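Local coordinates for arabinan-endo 1,5-alpha-l-arabinase (Bacillus subtilis, PDB 1UV4), which cleaves internal alpha-1,5-linked L-arabinofuranosyl bonds of linear arabinan and branched sugar beet arabinan, as a secreted, calcium-binding family 43 glycoside hydrolase of plant cell-wall breakdown, at residues L37-S42 with K52-T57; S170-A175 with S222-Y227; N193-L198 with Y217-S222. All blocks are in the same frame, centred on the assembly; numbering follows the deposited sequence.

All three contacts belong to the beta-propeller of this family 43 enzyme and are partly buried, with centres about 16 to 17 Å from the centre of the chain. Contact 1, across that centre from the other two, holds the two last strands of one four-stranded sheet with two backbone bonds and apolar packing. Contact 3 pairs the two middle strands of another sheet with four backbone bonds and adds an aromatic and cationic cluster at the more exposed end. Contact 2 joins a strand of one sheet to the loop that follows strand 212-220 of the next, through side-chain packing and bridging waters. Contacts 2 and 3 touch and share Ser-222; contact 1 lies about 21 Å and about 20 Å from them at nearest atoms.

Contact 1 of 3, residues L37-S42 with K52-T57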
ATOM      1  N   LEU A  37      -3.773 -10.650   8.873  1.00 12.91           N
ATOM      2  CA  LEU A  37      -4.260  -9.660   7.924  1.00 14.03           C
ATOM      3  C   LEU A  37      -5.776  -9.715   7.880  1.00 13.86           C
ATOM      4  O   LEU A  37      -6.376 -10.802   7.827  1.00 13.63           O
ATOM      5  CB  LEU A  37      -3.741  -9.912   6.525  1.00 14.91           C
ATOM      6  CG  LEU A  37      -2.249  -9.774   6.413  1.00 14.84           C
ATOM      7  CD1 LEU A  37      -1.760 -10.430   5.111  1.00 13.95           C
ATOM      8  CD2 LEU A  37      -1.852  -8.332   6.507  1.00 15.37           C
ATOM      9  N   ARG A  38      -6.397  -8.533   7.850  1.00 13.24           N
ATOM     10  CA  ARG A  38      -7.850  -8.364   7.806  1.00 12.93           C
ATOM     11  C   ARG A  38      -8.384  -8.548   6.406  1.00 13.64           C
ATOM     12  O   ARG A  38      -7.807  -8.025   5.420  1.00 13.88           O
ATOM     13  CB  ARG A  38      -8.177  -6.987   8.293  1.00 12.58           C
ATOM     14  CG  ARG A  38      -9.665  -6.638   8.389  1.00 13.07           C
ATOM     15  CD  ARG A  38      -9.941  -5.551   9.355  1.00 12.17           C
ATOM     16  NE  ARG A  38     -11.267  -4.933   9.373  1.00 12.53           N
ATOM     17  CZ  ARG A  38     -12.269  -5.320  10.133  1.00 14.66           C
ATOM     18  NH1 ARG A  38     -12.177  -6.401  10.891  1.00 15.57           N
ATOM     19  NH2 ARG A  38     -13.373  -4.600  10.139  1.00 12.75           N
ATOM     20  N   VAL A  39      -9.474  -9.321   6.315  1.00 13.21           N
ATOM     21  CA  VAL A  39     -10.109  -9.648   5.022  1.00 13.39           C
ATOM     22  C   VAL A  39     -11.609  -9.336   5.092  1.00 12.63           C
ATOM     23  O   VAL A  39     -12.310  -9.812   5.985  1.00 12.98           O
ATOM     24  CB  VAL A  39      -9.950 -11.147   4.654  1.00 14.28           C
ATOM     25  CG1 VAL A  39     -10.616 -11.425   3.318  1.00 13.39           C
ATOM     26  CG2 VAL A  39      -8.445 -11.549   4.631  1.00 16.20           C
ATOM     27  N   LEU A  40     -12.067  -8.540   4.126  1.00 11.67           N
ATOM     28  CA  LEU A  40     -13.461  -8.188   3.955  1.00 11.14           C
ATOM     29  C   LEU A  40     -13.963  -8.677   2.584  1.00 11.20           C
ATOM     30  O   LEU A  40     -13.220  -8.722   1.642  1.00 12.20           O
ATOM     31  CB  LEU A  40     -13.660  -6.681   4.006  1.00 11.85           C
ATOM     32  CG  LEU A  40     -13.137  -5.917   5.230  1.00 13.25           C
ATOM     33  CD1 LEU A  40     -13.591  -4.453   5.057  1.00 13.76           C
ATOM     34  CD2 LEU A  40     -13.688  -6.471   6.493  1.00 11.56           C
ATOM     35  N   LYS A  41     -15.222  -9.054   2.523  1.00 11.64           N
ATOM     36  CA  LYS A  41     -15.874  -9.534   1.295  1.00 11.42           C
ATOM     37  C   LYS A  41     -17.184  -8.774   1.071  1.00 10.94           C
ATOM     38  O   LYS A  41     -17.912  -8.469   2.022  1.00 11.15           O
ATOM     39  CB  LYS A  41     -16.175 -11.005   1.407  1.00 12.39           C
ATOM     40  CG  LYS A  41     -16.764 -11.681   0.166  1.00 12.34           C
ATOM     41  CD  LYS A  41     -17.042 -13.138   0.459  1.00 14.04           C
ATOM     42  CE  LYS A  41     -17.659 -13.854  -0.740  1.00 18.58           C
ATOM     43  NZ  LYS A  41     -17.980 -15.263  -0.395  1.00 20.88           N
ATOM     44  N   SER A  42     -17.488  -8.464  -0.196  1.00 12.15           N
ATOM     45  CA  SER A  42     -18.764  -7.877  -0.527  1.00 12.97           C
ATOM     46  C   SER A  42     -19.196  -8.228  -1.938  1.00 14.31           C
ATOM     47  O   SER A  42     -18.411  -8.644  -2.742  1.00 14.68           O
ATOM     48  CB  SER A  42     -18.701  -6.390  -0.335  1.00 14.25           C
ATOM     49  OG  SER A  42     -17.850  -5.840  -1.242  1.00 14.74           O
ATOM     50  N   LYS A  52     -12.577 -14.723   7.828  1.00 13.85           N
ATOM     51  CA  LYS A  52     -11.413 -15.232   8.539  1.00 14.09           C
ATOM     52  C   LYS A  52     -10.160 -14.553   8.026  1.00 13.41           C
ATOM     53  O   LYS A  52      -9.936 -14.442   6.848  1.00 14.93           O
ATOM     54  CB  LYS A  52     -11.259 -16.749   8.454  1.00 14.26           C
ATOM     55  CG  LYS A  52     -10.291 -17.292   9.554  1.00 16.85           C
ATOM     56  CD  LYS A  52     -10.411 -18.785   9.774  1.00 17.62           C
ATOM     57  CE  LYS A  52      -9.513 -19.268  10.898  1.00 18.44           C
ATOM     58  NZ  LYS A  52      -9.657 -20.749  11.043  1.00 17.81           N
ATOM     59  N   SER A  53      -9.323 -14.134   8.942  1.00 13.51           N
ATOM     60  CA  SER A  53      -8.086 -13.452   8.595  1.00 13.02           C
ATOM     61  C   SER A  53      -7.101 -14.408   7.955  1.00 13.36           C
ATOM     62  O   SER A  53      -7.211 -15.609   8.120  1.00 14.96           O
ATOM     63  CB  SER A  53      -7.444 -12.859   9.850  1.00 12.71           C
ATOM     64  OG  SER A  53      -8.261 -11.830  10.386  1.00 14.84           O
ATOM     65  N   ILE A  54      -6.139 -13.852   7.238  1.00 12.45           N
ATOM     66  CA  ILE A  54      -4.983 -14.541   6.705  1.00 12.67           C
ATOM     67  C   ILE A  54      -3.913 -14.496   7.796  1.00 12.18           C
ATOM     68  O   ILE A  54      -3.776 -13.491   8.442  1.00 13.89           O
ATOM     69  CB  ILE A  54      -4.544 -13.904   5.368  1.00 13.65           C
ATOM     70  CG1 ILE A  54      -5.659 -14.119   4.319  1.00 15.61           C
ATOM     71  CG2 ILE A  54      -3.257 -14.553   4.899  1.00 14.75           C
ATOM     72  CD1 ILE A  54      -5.492 -13.333   3.063  1.00 17.12           C
ATOM     73  N   PHE A  55      -3.171 -15.598   7.988  1.00 13.00           N
ATOM     74  CA  PHE A  55      -2.144 -15.693   9.021  1.00 12.81           C
ATOM     75  C   PHE A  55      -2.783 -15.601  10.420  1.00 12.73           C
ATOM     76  O   PHE A  55      -2.223 -14.988  11.320  1.00 12.69           O
ATOM     77  CB  PHE A  55      -1.014 -14.690   8.864  1.00 13.79           C
ATOM     78  CG  PHE A  55      -0.347 -14.700   7.492  1.00 13.79           C
ATOM     79  CD1 PHE A  55      -0.037 -15.880   6.844  1.00 14.80           C
ATOM     80  CD2 PHE A  55      -0.046 -13.510   6.852  1.00 13.78           C
ATOM     81  CE1 PHE A  55       0.549 -15.865   5.591  1.00 14.93           C
ATOM     82  CE2 PHE A  55       0.522 -13.515   5.606  1.00 13.34           C
ATOM     83  CZ  PHE A  55       0.835 -14.678   4.983  1.00 14.85           C
ATOM     84  N   THR A  56      -3.908 -16.288  10.634  1.00 12.74           N
ATOM     85  CA  THR A  56      -4.371 -16.485  12.014  1.00 13.05           C
ATOM     86  C   THR A  56      -3.300 -17.248  12.806  1.00 12.52           C
ATOM     87  O   THR A  56      -3.236 -17.121  14.019  1.00 12.15           O
ATOM     88  CB  THR A  56      -5.723 -17.239  12.078  1.00 13.15           C
ATOM     89  OG1 THR A  56      -5.683 -18.465  11.336  1.00 16.33           O
ATOM     90  CG2 THR A  56      -6.816 -16.368  11.486  1.00 14.08           C
ATOM     91  N   THR A  57      -2.428 -18.000  12.119  1.00 11.87           N
ATOM     92  CA  THR A  57      -1.231 -18.598  12.693  1.00 10.71           C
ATOM     93  C   THR A  57      -0.036 -17.897  12.105  1.00 11.99           C
ATOM     94  O   THR A  57       0.059 -17.795  10.882  1.00 12.62           O
ATOM     95  CB  THR A  57      -1.152 -20.090  12.392  1.00 10.08           C
ATOM     96  OG1 THR A  57      -2.299 -20.720  12.952  1.00  9.88           O
ATOM     97  CG2 THR A  57       0.065 -20.739  13.058  1.00 11.20           C
TER
HETATM   98  O   HOH W   1     -10.329 -10.600   8.861  1.00 17.48           O
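Leu-37 and Ile-54 face each other as an antiparallel hydrogen-bonded pair, near the end of the hairpin that carries the last two strands of a four-stranded propeller sheet. Leu-37 N gives a fairly straight bond (163°) to Ile-54 O at 2.9 Å, and Ile-54 N returns a more bent one to Leu-37 O at 3.1 Å, both in the carbonyl plane. On their side-chain face, Val-39 turns CG2 beside its own backbone N, where the methyl meets Ile-54 CD1 at 3.8 Å, the side chains crossing at about a right angle. Leu-37 and Phe-55 run side by side, with Leu-37 CD1 3.9 Å from Phe-55 CE2, while Ile-54 CG2 sits over the centre of the Phe-55 ring. Leu-87 of strand 84-91 touches Leu-37 and Ile-54, and Tyr-89 touches Leu-37 and meets the Phe-55 ring, so the hairpin packs against the next blade. Trp-62, a loop residue, meets that ring edge to face. Then comes an irregular step, Val-39 bonding through its backbone to Gln-51 rather than Lys-52 or Ser-53. A water bridges the two segments, accepting from Val-39 N at 3.0 Å and hydrogen-bonded to Ser-53 OG at 2.8 Å.

Contact 2 of 3, residues S170-A175 with S222-Y227; sequences SLYSIA and SITGPY. With EDO (1,2-ethanediol), chain F.
Tyr-172 lays one face of its ring against the methyl of Thr-224. CG2 stands 3.5 Å from the ring centroid and only 7° off the normal, a nearly centred CH-pi contact. Thr-224 keeps OG1 between its backbone N and carbonyl carbon (chi1 49°), which leaves CG2 as the branch that meets the ring. Trp-145 touches both residues from strand 144-148. Further along, Ile-174 and Tyr-227 lie side by side, and Ile-174 CG2 comes to the edge of the tyrosine ring, 4.0 Å from CE1. The Tyr-227 hydroxyl reaches back to its own loop, donating to Ile-223 O at 2.7 Å from 30° out of the carbonyl plane, which ties the ring to the type I turn of Ser-222 to Gly-225. Polar backbone atoms are joined through water: one water donates to both Ser-173 O and Thr-224 O, and a second donates to Ile-174 O (2.7 Å) while accepting from Tyr-227 N (2.9 Å). Ile-174 itself belongs to a classic beta bulge: it and Ala-175 both face Ile-155. The loop after strand 212-220 thus packs on strand 170-175 of the preceding sheet, one of the junctions between adjacent blades of the propeller.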
ATOM      1  N   SER A 170      19.269  -3.387  -8.482  1.00 14.46           N
ATOM      2  CA  SER A 170      19.498  -2.315  -7.533  1.00 14.01           C
ATOM      3  C   SER A 170      18.210  -1.828  -6.868  1.00 13.32           C
ATOM      4  O   SER A 170      17.119  -1.942  -7.412  1.00 13.26           O
ATOM      5  CB  SER A 170      20.150  -1.102  -8.236  1.00 14.06           C
ATOM      6  OG  SER A 170      21.263  -1.455  -9.035  1.00 20.83           O
ATOM      7  N   LEU A 171      18.367  -1.255  -5.695  1.00 12.18           N
ATOM      8  CA  LEU A 171      17.307  -0.592  -4.976  1.00 13.65           C
ATOM      9  C   LEU A 171      17.320   0.893  -5.293  1.00 13.84           C
ATOM     10  O   LEU A 171      18.314   1.572  -5.018  1.00 16.56           O
ATOM     11  CB  LEU A 171      17.492  -0.832  -3.464  1.00 14.57           C
ATOM     12  CG  LEU A 171      16.292  -0.473  -2.595  1.00 17.18           C
ATOM     13  CD1 LEU A 171      15.025  -1.293  -2.910  1.00 15.80           C
ATOM     14  CD2 LEU A 171      16.624  -0.626  -1.105  1.00 17.26           C
ATOM     15  N   TYR A 172      16.219   1.408  -5.838  1.00 12.40           N
ATOM     16  CA  TYR A 172      16.093   2.789  -6.294  1.00 12.43           C
ATOM     17  C   TYR A 172      15.265   3.579  -5.276  1.00 12.98           C
ATOM     18  O   TYR A 172      14.444   3.020  -4.544  1.00 14.97           O
ATOM     19  CB  TYR A 172      15.383   2.849  -7.653  1.00 13.32           C
ATOM     20  CG  TYR A 172      16.113   2.147  -8.778  1.00 12.81           C
ATOM     21  CD1 TYR A 172      17.023   2.815  -9.562  1.00 12.38           C
ATOM     22  CD2 TYR A 172      15.889   0.811  -9.060  1.00 14.63           C
ATOM     23  CE1 TYR A 172      17.696   2.164 -10.614  1.00 11.63           C
ATOM     24  CE2 TYR A 172      16.553   0.171 -10.100  1.00 14.11           C
ATOM     25  CZ  TYR A 172      17.446   0.855 -10.869  1.00 12.72           C
ATOM     26  OH  TYR A 172      18.124   0.229 -11.916  1.00 15.45           O
ATOM     27  N   SER A 173      15.566   4.863  -5.215  1.00 13.66           N
ATOM     28  CA  SER A 173      14.825   5.833  -4.403  1.00 13.45           C
ATOM     29  C   SER A 173      13.909   6.650  -5.281  1.00 13.08           C
ATOM     30  O   SER A 173      14.338   7.217  -6.259  1.00 13.55           O
ATOM     31  CB  SER A 173      15.794   6.758  -3.683  1.00 12.22           C
ATOM     32  OG  SER A 173      16.621   6.007  -2.827  1.00 14.03           O
ATOM     33  N   ILE A 174      12.617   6.696  -4.929  1.00 12.02           N
ATOM     34  CA  ILE A 174      11.639   7.392  -5.787  1.00 11.89           C
ATOM     35  C   ILE A 174      10.783   8.472  -5.127  1.00 11.94           C
ATOM     36  O   ILE A 174      10.195   9.295  -5.837  1.00 12.18           O
ATOM     37  CB  ILE A 174      10.736   6.388  -6.562  1.00 13.34           C
ATOM     38  CG1 ILE A 174       9.943   5.487  -5.644  1.00 12.74           C
ATOM     39  CG2 ILE A 174      11.568   5.595  -7.576  1.00 13.72           C
ATOM     40  CD1 ILE A 174       8.909   4.628  -6.384  1.00 13.68           C
ATOM     41  N   ALA A 175      10.735   8.527  -3.785  1.00 12.44           N
ATOM     42  CA  ALA A 175      10.087   9.655  -3.106  1.00 12.16           C
ATOM     43  C   ALA A 175      10.634   9.789  -1.719  1.00 12.70           C
ATOM     44  O   ALA A 175      10.960   8.802  -1.079  1.00 13.08           O
ATOM     45  CB  ALA A 175       8.523   9.547  -3.062  1.00 12.45           C
ATOM     46  N   SER A 222      10.102   7.388 -16.806  1.00 13.79           N
ATOM     47  CA  SER A 222      10.748   6.141 -16.446  1.00 15.06           C
ATOM     48  C   SER A 222      10.305   5.693 -15.062  1.00 13.87           C
ATOM     49  O   SER A 222       9.964   6.503 -14.183  1.00 13.83           O
ATOM     50  CB  SER A 222      12.256   6.274 -16.536  1.00 17.27           C
ATOM     51  OG  SER A 222      12.724   7.058 -15.498  1.00 21.73           O
ATOM     52  N   ILE A 223      10.298   4.391 -14.855  1.00 13.64           N
ATOM     53  CA  ILE A 223       9.764   3.874 -13.606  1.00 13.18           C
ATOM     54  C   ILE A 223      10.630   4.266 -12.424  1.00 13.66           C
ATOM     55  O   ILE A 223      10.145   4.399 -11.288  1.00 12.54           O
ATOM     56  CB  ILE A 223       9.470   2.355 -13.694  1.00 13.08           C
ATOM     57  CG1 ILE A 223       8.531   1.911 -12.558  1.00 12.50           C
ATOM     58  CG2 ILE A 223      10.747   1.546 -13.699  1.00 13.65           C
ATOM     59  CD1 ILE A 223       8.055   0.475 -12.626  1.00 14.34           C
ATOM     60  N   THR A 224      11.910   4.498 -12.698  1.00 13.23           N
ATOM     61  CA  THR A 224      12.844   4.853 -11.653  1.00 13.46           C
ATOM     62  C   THR A 224      12.927   6.338 -11.375  1.00 14.21           C
ATOM     63  O   THR A 224      13.703   6.758 -10.486  1.00 14.96           O
ATOM     64  CB  THR A 224      14.225   4.261 -11.927  1.00 14.31           C
ATOM     65  OG1 THR A 224      14.645   4.535 -13.269  1.00 14.60           O
ATOM     66  CG2 THR A 224      14.210   2.737 -11.807  1.00 14.85           C
ATOM     67  N   GLY A 225      12.120   7.138 -12.072  1.00 14.10           N
ATOM     68  CA  GLY A 225      11.979   8.555 -11.788  1.00 13.45           C
ATOM     69  C   GLY A 225      12.909   9.449 -12.594  1.00 14.52           C
ATOM     70  O   GLY A 225      13.621   8.989 -13.490  1.00 14.80           O
ATOM     71  N   PRO A 226      12.945  10.739 -12.280  1.00 14.68           N
ATOM     72  CA  PRO A 226      12.248  11.322 -11.129  1.00 13.70           C
ATOM     73  C   PRO A 226      10.788  11.537 -11.359  1.00 13.21           C
ATOM     74  O   PRO A 226      10.392  11.950 -12.464  1.00 15.06           O
ATOM     75  CB  PRO A 226      12.960  12.691 -10.959  1.00 14.78           C
ATOM     76  CG  PRO A 226      13.358  13.095 -12.374  1.00 14.45           C
ATOM     77  CD  PRO A 226      13.782  11.738 -12.970  1.00 15.37           C
ATOM     78  N   TYR A 227       9.990  11.287 -10.318  1.00 12.52           N
ATOM     79  CA  TYR A 227       8.570  11.594 -10.329  1.00 11.47           C
ATOM     80  C   TYR A 227       8.394  13.095 -10.027  1.00 12.51           C
ATOM     81  O   TYR A 227       8.833  13.577  -9.004  1.00 13.48           O
ATOM     82  CB  TYR A 227       7.790  10.718  -9.337  1.00 11.51           C
ATOM     83  CG  TYR A 227       7.747   9.277  -9.800  1.00 11.72           C
ATOM     84  CD1 TYR A 227       8.783   8.381  -9.508  1.00 13.38           C
ATOM     85  CD2 TYR A 227       6.673   8.809 -10.517  1.00 12.56           C
ATOM     86  CE1 TYR A 227       8.765   7.096  -9.997  1.00 13.26           C
ATOM     87  CE2 TYR A 227       6.603   7.511 -10.939  1.00 11.64           C
ATOM     88  CZ  TYR A 227       7.656   6.642 -10.703  1.00 10.85           C
ATOM     89  OH  TYR A 227       7.624   5.359 -11.149  1.00 12.88           O
TER
HETATM   90  C1  EDO F1296      19.095   3.453  -3.038  1.00 34.14           C
HETATM   91  O1  EDO F1296      18.674   4.506  -3.883  1.00 31.82           O
HETATM   92  C2  EDO F1296      17.982   3.104  -2.083  1.00 36.61           C
HETATM   93  O2  EDO F1296      18.285   3.627  -0.814  1.00 32.44           O
HETATM   94  O   HOH W   2      13.746   8.818  -8.604  1.00 24.45           O
HETATM   95  O   HOH W   3      11.428  10.343  -8.003  1.00 19.19           O

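Contact 3 of 3, residues N193-L198 with Y217-S222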
ATOM      1  N   ASN A 193      -1.043   5.818 -20.062  1.00 14.98           N
ATOM      2  CA  ASN A 193      -0.833   6.874 -21.076  1.00 15.41           C
ATOM      3  C   ASN A 193       0.596   7.381 -21.172  1.00 14.19           C
ATOM      4  O   ASN A 193       0.864   8.592 -21.306  1.00 14.93           O
ATOM      5  CB  ASN A 193      -1.732   8.064 -20.797  1.00 15.70           C
ATOM      6  CG  ASN A 193      -3.168   7.681 -20.631  1.00 19.09           C
ATOM      7  OD1 ASN A 193      -3.714   6.880 -21.408  1.00 23.38           O
ATOM      8  ND2 ASN A 193      -3.814   8.255 -19.614  1.00 23.84           N
ATOM      9  N   GLY A 194       1.522   6.453 -21.144  1.00 13.36           N
ATOM     10  CA  GLY A 194       2.888   6.799 -21.420  1.00 13.33           C
ATOM     11  C   GLY A 194       3.632   7.336 -20.233  1.00 12.50           C
ATOM     12  O   GLY A 194       4.798   7.659 -20.401  1.00 14.88           O
ATOM     13  N   TYR A 195       2.989   7.395 -19.060  1.00 11.84           N
ATOM     14  CA  TYR A 195       3.658   7.806 -17.827  1.00 12.26           C
ATOM     15  C   TYR A 195       3.512   6.813 -16.702  1.00 11.58           C
ATOM     16  O   TYR A 195       2.483   6.158 -16.560  1.00 11.71           O
ATOM     17  CB  TYR A 195       3.126   9.143 -17.272  1.00 12.61           C
ATOM     18  CG  TYR A 195       3.545  10.408 -17.995  1.00 12.19           C
ATOM     19  CD1 TYR A 195       4.759  11.014 -17.717  1.00 13.97           C
ATOM     20  CD2 TYR A 195       2.699  11.002 -18.922  1.00 15.63           C
ATOM     21  CE1 TYR A 195       5.135  12.173 -18.365  1.00 14.19           C
ATOM     22  CE2 TYR A 195       3.073  12.149 -19.584  1.00 14.73           C
ATOM     23  CZ  TYR A 195       4.281  12.729 -19.281  1.00 14.02           C
ATOM     24  OH  TYR A 195       4.644  13.885 -19.948  1.00 17.52           O
ATOM     25  N   TYR A 196       4.554   6.759 -15.899  1.00 11.12           N
ATOM     26  CA  TYR A 196       4.479   6.152 -14.575  1.00 11.98           C
ATOM     27  C   TYR A 196       3.944   7.178 -13.593  1.00 11.85           C
ATOM     28  O   TYR A 196       4.370   8.329 -13.576  1.00 12.36           O
ATOM     29  CB  TYR A 196       5.842   5.620 -14.144  1.00 11.32           C
ATOM     30  CG  TYR A 196       6.298   4.484 -15.041  1.00 12.45           C
ATOM     31  CD1 TYR A 196       5.853   3.182 -14.848  1.00 12.45           C
ATOM     32  CD2 TYR A 196       7.163   4.722 -16.093  1.00 11.98           C
ATOM     33  CE1 TYR A 196       6.261   2.127 -15.661  1.00 12.28           C
ATOM     34  CE2 TYR A 196       7.577   3.684 -16.921  1.00 11.01           C
ATOM     35  CZ  TYR A 196       7.133   2.376 -16.701  1.00 12.21           C
ATOM     36  OH  TYR A 196       7.562   1.347 -17.518  1.00 11.39           O
ATOM     37  N   TYR A 197       2.974   6.761 -12.789  1.00 11.94           N
ATOM     38  CA  TYR A 197       2.409   7.589 -11.730  1.00 12.33           C
ATOM     39  C   TYR A 197       2.656   6.979 -10.382  1.00 12.72           C
ATOM     40  O   TYR A 197       2.382   5.786 -10.194  1.00 13.93           O
ATOM     41  CB  TYR A 197       0.898   7.793 -11.906  1.00 12.27           C
ATOM     42  CG  TYR A 197       0.547   8.581 -13.145  1.00 11.79           C
ATOM     43  CD1 TYR A 197       0.476   9.985 -13.132  1.00 13.36           C
ATOM     44  CD2 TYR A 197       0.322   7.927 -14.358  1.00 12.49           C
ATOM     45  CE1 TYR A 197       0.189  10.699 -14.286  1.00 13.99           C
ATOM     46  CE2 TYR A 197       0.042   8.657 -15.546  1.00 12.97           C
ATOM     47  CZ  TYR A 197      -0.038  10.033 -15.500  1.00 11.43           C
ATOM     48  OH  TYR A 197      -0.327  10.755 -16.640  1.00 12.10           O
ATOM     49  N   LEU A 198       3.167   7.778  -9.464  1.00 12.58           N
ATOM     50  CA  LEU A 198       3.389   7.387  -8.071  1.00 12.60           C
ATOM     51  C   LEU A 198       2.471   8.216  -7.173  1.00 13.04           C
ATOM     52  O   LEU A 198       2.476   9.438  -7.244  1.00 13.65           O
ATOM     53  CB  LEU A 198       4.809   7.631  -7.668  1.00 12.98           C
ATOM     54  CG  LEU A 198       5.144   7.346  -6.206  1.00 14.15           C
ATOM     55  CD1 LEU A 198       5.000   5.877  -5.836  1.00 14.15           C
ATOM     56  CD2 LEU A 198       6.577   7.803  -5.924  1.00 13.66           C
ATOM     57  N   TYR A 217       0.785  13.045  -5.393  1.00 13.72           N
ATOM     58  CA  TYR A 217       1.180  12.317  -6.608  1.00 13.67           C
ATOM     59  C   TYR A 217       2.176  13.027  -7.498  1.00 12.99           C
ATOM     60  O   TYR A 217       2.378  14.240  -7.429  1.00 11.94           O
ATOM     61  CB  TYR A 217      -0.044  11.887  -7.402  1.00 13.98           C
ATOM     62  CG  TYR A 217      -0.873  13.010  -7.933  1.00 12.62           C
ATOM     63  CD1 TYR A 217      -0.524  13.689  -9.101  1.00 13.32           C
ATOM     64  CD2 TYR A 217      -2.031  13.425  -7.270  1.00 13.56           C
ATOM     65  CE1 TYR A 217      -1.298  14.719  -9.595  1.00 12.73           C
ATOM     66  CE2 TYR A 217      -2.785  14.444  -7.732  1.00 14.44           C
ATOM     67  CZ  TYR A 217      -2.458  15.099  -8.901  1.00 12.72           C
ATOM     68  OH  TYR A 217      -3.248  16.131  -9.370  1.00 14.47           O
ATOM     69  N   GLY A 218       2.820  12.236  -8.343  1.00 12.80           N
ATOM     70  CA  GLY A 218       3.740  12.763  -9.342  1.00 13.19           C
ATOM     71  C   GLY A 218       3.837  11.767 -10.483  1.00 12.43           C
ATOM     72  O   GLY A 218       3.295  10.648 -10.411  1.00 11.90           O
ATOM     73  N   ARG A 219       4.531  12.135 -11.545  1.00 11.86           N
ATOM     74  CA  ARG A 219       4.646  11.271 -12.743  1.00 10.72           C
ATOM     75  C   ARG A 219       6.067  11.291 -13.312  1.00 11.54           C
ATOM     76  O   ARG A 219       6.786  12.301 -13.191  1.00 12.38           O
ATOM     77  CB  ARG A 219       3.646  11.661 -13.830  1.00 12.21           C
ATOM     78  CG  ARG A 219       3.967  12.929 -14.621  1.00 11.86           C
ATOM     79  CD  ARG A 219       2.870  13.405 -15.536  1.00 12.66           C
ATOM     80  NE  ARG A 219       3.315  14.556 -16.338  1.00 11.46           N
ATOM     81  CZ  ARG A 219       2.554  15.184 -17.233  1.00 12.35           C
ATOM     82  NH1 ARG A 219       1.315  14.780 -17.470  1.00 11.25           N
ATOM     83  NH2 ARG A 219       3.044  16.204 -17.895  1.00 14.07           N
ATOM     84  N   SER A 220       6.388  10.262 -14.075  1.00 12.54           N
ATOM     85  CA  SER A 220       7.713  10.111 -14.620  1.00 12.93           C
ATOM     86  C   SER A 220       7.659   9.278 -15.905  1.00 12.33           C
ATOM     87  O   SER A 220       6.911   8.337 -15.998  1.00 12.60           O
ATOM     88  CB  SER A 220       8.615   9.444 -13.610  1.00 13.41           C
ATOM     89  OG  SER A 220       9.906   9.236 -14.168  1.00 15.44           O
ATOM     90  N   LYS A 221       8.467   9.598 -16.890  1.00 13.58           N
ATOM     91  CA  LYS A 221       8.530   8.778 -18.085  1.00 13.93           C
ATOM     92  C   LYS A 221       9.219   7.425 -17.796  1.00 13.72           C
ATOM     93  O   LYS A 221       8.959   6.439 -18.480  1.00 13.68           O
ATOM     94  CB  LYS A 221       9.215   9.539 -19.242  1.00 14.66           C
ATOM     95  CG  LYS A 221       8.365  10.644 -19.833  1.00 17.98           C
ATOM     96  CD  LYS A 221       7.165  10.057 -20.643  1.00 23.82           C
ATOM     97  CE  LYS A 221       6.451  11.074 -21.525  1.00 26.74           C
ATOM     98  NZ  LYS A 221       5.106  10.544 -21.914  1.00 29.85           N
ATOM     99  N   SER A 222      10.102   7.388 -16.806  1.00 13.79           N
ATOM    100  CA  SER A 222      10.748   6.141 -16.446  1.00 15.06           C
ATOM    101  C   SER A 222      10.305   5.693 -15.062  1.00 13.87           C
ATOM    102  O   SER A 222       9.964   6.503 -14.183  1.00 13.83           O
ATOM    103  CB  SER A 222      12.256   6.274 -16.536  1.00 17.27           C
ATOM    104  OG  SER A 222      12.724   7.058 -15.498  1.00 21.73           O
TER
HETATM  105  O   HOH W   4       7.187   6.265 -20.373  1.00 30.43           O
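Arg-219 starts beside Tyr-197 and runs out over Tyr-195. Its CB lies 3.6 Å from Tyr-197 CE1, and CG, held between the backbone N and carbonyl carbon (chi1 75°), starts an extended chain across Tyr-195. CG is 3.7 Å from Tyr-195 CD1; CD stands over the centre of that ring; NE follows over the same face. The guanidinium ends the run stacked on Tyr-195, planes 7° apart and CZ 4.1 Å from the ring centroid, off-centre. NH2 comes 3.5 Å from Tyr-195 OH, at an angle too poor for a hydrogen bond, while NH1 bonds to Gly-289 O, an acceptor shared with the Tyr-197 hydroxyl. These residues sit on the antiparallel hairpin of strands 195-203 and 212-220, the middle strands of a propeller sheet, where Tyr-196 with Ser-220 and Leu-198 with Gly-218 each share two backbone bonds. Over the opposite face of Tyr-195 comes Lys-221, bent at chi2 (-71°), with NZ 3.6 Å from the ring centroid, so the ring is held between two cations. NZ also gives a long bond to Gly-194 O at 3.3 Å, from well above the carbonyl plane. A water donates to that same oxygen and to Lys-221 O.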